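Local coordinates for protein L-lactate dehydrogenase (Trichomonas vaginalis, PDB 4UUL) that is an NAD-dependent dehydrogenase of the lactate/malate dehydrogenase superfamily, probably interconverting 2-oxo acids such as pyruvate or oxaloacetate with L-lactate or L-malate, at residues V7-A12 with C82-A87. The protein carries 1 engineered substitution. Sequence-based numbering, arbitrary orientation.
Sequences VLITGA and CAFLVA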
loop_
_atom_site.group_PDB
_atom_site.type_symbol
_atom_site.label_atom_id
_atom_site.label_comp_id
_atom_site.label_asym_id
_atom_site.label_seq_id
_atom_site.Cartn_x
_atom_site.Cartn_y
_atom_site.Cartn_z
ATOM N N VAL B 7 -17.054 -0.715 -4.049
ATOM C CA VAL B 7 -16.314 -1.539 -3.108
ATOM C C VAL B 7 -16.459 -0.984 -1.717
ATOM O O VAL B 7 -16.100 0.150 -1.460
ATOM C CB VAL B 7 -14.799 -1.522 -3.492
ATOM C CG1 VAL B 7 -14.008 -2.342 -2.489
ATOM C CG2 VAL B 7 -14.588 -1.984 -4.925
ATOM N N LEU B 8 -16.946 -1.822 -0.806
ATOM C CA LEU B 8 -17.073 -1.451 0.602
ATOM C C LEU B 8 -15.848 -1.932 1.390
ATOM O O LEU B 8 -15.402 -3.066 1.249
ATOM C CB LEU B 8 -18.317 -2.093 1.207
ATOM C CG LEU B 8 -18.454 -2.028 2.723
ATOM C CD1 LEU B 8 -18.542 -0.589 3.254
ATOM C CD2 LEU B 8 -19.638 -2.829 3.188
ATOM N N ILE B 9 -15.334 -1.063 2.256
ATOM C CA ILE B 9 -14.365 -1.411 3.286
ATOM C C ILE B 9 -14.926 -0.961 4.625
ATOM O O ILE B 9 -15.229 0.207 4.794
ATOM C CB ILE B 9 -12.985 -0.734 3.054
ATOM C CG1 ILE B 9 -12.442 -1.086 1.661
ATOM C CG2 ILE B 9 -12.025 -1.123 4.157
ATOM C CD1 ILE B 9 -11.245 -0.209 1.264
ATOM N N THR B 10 -15.159 -1.913 5.539
ATOM C CA THR B 10 -15.574 -1.577 6.884
ATOM C C THR B 10 -14.370 -1.344 7.762
ATOM O O THR B 10 -13.259 -1.743 7.426
ATOM C CB THR B 10 -16.493 -2.666 7.508
ATOM O OG1 THR B 10 -15.691 -3.814 7.717
ATOM C CG2 THR B 10 -17.670 -2.917 6.615
ATOM N N GLY B 11 -14.544 -0.674 8.904
ATOM C CA GLY B 11 -13.367 -0.308 9.702
ATOM C C GLY B 11 -12.380 0.542 8.923
ATOM O O GLY B 11 -11.167 0.452 9.111
ATOM N N ALA B 12 -12.903 1.368 8.017
ATOM C CA ALA B 12 -12.060 1.978 6.997
ATOM C C ALA B 12 -11.006 2.914 7.526
ATOM O O ALA B 12 -10.052 3.162 6.819
ATOM C CB ALA B 12 -12.902 2.641 5.926
ATOM N N CYS B 82 -18.596 -5.590 -4.147
ATOM C CA CYS B 82 -17.812 -6.425 -3.233
ATOM C C CYS B 82 -17.576 -5.702 -1.891
ATOM O O CYS B 82 -17.767 -4.479 -1.801
ATOM C CB CYS B 82 -16.514 -6.971 -3.851
ATOM S SG CYS B 82 -15.258 -5.721 -4.142
ATOM N N ALA B 83 -17.197 -6.467 -0.867
ATOM C CA ALA B 83 -16.996 -5.931 0.435
ATOM C C ALA B 83 -15.846 -6.612 1.112
ATOM O O ALA B 83 -15.682 -7.835 1.078
ATOM C CB ALA B 83 -18.254 -6.153 1.298
ATOM N N PHE B 84 -15.043 -5.790 1.789
ATOM C CA PHE B 84 -13.968 -6.229 2.674
ATOM C C PHE B 84 -14.448 -5.943 4.101
ATOM O O PHE B 84 -14.443 -4.785 4.552
ATOM C CB PHE B 84 -12.689 -5.469 2.368
ATOM C CG PHE B 84 -12.110 -5.771 1.014
ATOM C CD1 PHE B 84 -12.536 -5.094 -0.125
ATOM C CD2 PHE B 84 -11.124 -6.734 0.883
ATOM C CE1 PHE B 84 -11.994 -5.367 -1.347
ATOM C CE2 PHE B 84 -10.573 -6.985 -0.389
ATOM C CZ PHE B 84 -11.019 -6.287 -1.482
ATOM N N LEU B 85 -14.887 -7.013 4.789
ATOM C CA LEU B 85 -15.433 -6.860 6.157
ATOM C C LEU B 85 -14.260 -6.991 7.120
ATOM O O LEU B 85 -13.961 -8.076 7.662
ATOM C CB LEU B 85 -16.533 -7.870 6.428
ATOM C CG LEU B 85 -17.754 -7.750 5.565
ATOM C CD1 LEU B 85 -18.811 -8.695 6.041
ATOM C CD2 LEU B 85 -18.328 -6.358 5.382
ATOM N N VAL B 86 -13.590 -5.867 7.336
ATOM C CA VAL B 86 -12.394 -5.796 8.169
ATOM C C VAL B 86 -12.750 -5.575 9.627
ATOM O O VAL B 86 -12.147 -6.159 10.527
ATOM C CB VAL B 86 -11.505 -4.617 7.700
ATOM C CG1 VAL B 86 -10.329 -4.380 8.615
ATOM C CG2 VAL B 86 -11.048 -4.920 6.266
ATOM N N ALA B 87 -13.752 -4.732 9.876
ATOM C CA ALA B 87 -14.137 -4.367 11.238
ATOM C C ALA B 87 -14.653 -5.591 11.980
ATOM O O ALA B 87 -15.424 -6.371 11.447
ATOM C CB ALA B 87 -15.236 -3.258 11.231
HETATM O O HOH W 1 -16.864 -5.783 9.126
#
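Thr10 hooks its hydroxyl over the turn that follows strand 82-85. Its chi1 of 69° sets OG1 between the backbone N and the carbonyl carbon, facing the backbone of Val86 and Ala87. Ala87 N donates a nearly straight bond to Thr10 OG1 (3.0 Å, 165°). The bond from Val86 N to the same oxygen is bent and weak. A water also binds OG1 and donates to Ala87 O (2.8 Å). The other branch, Thr10 CG2, meets Leu85 CD2 at 3.7 Å.

Before this point the segments are neighbouring parallel strands at the centre of the Rossmann sheet. Leu8 is held through both its backbone N and its backbone O: its N donates to Cys82 O (3.0 Å) and its O accepts from Phe84 N (2.8 Å). Thr10 N then bonds Phe84 O. On one face Val7 CG1 lies at the edge of the Phe84 ring, 3.8 Å from CE1, while Val7 CG2 touches Cys82 SG. Helix 15-25 packs on Phe84 and Ile9. Leu8 meets Ala83 on the other face.

Gly11 and Ala12 begin the predicted NAD(+)-binding glycine-rich loop. The hydroxyl of Thr10 thus ties the residue just before that loop to the backbone that follows strand 82-85.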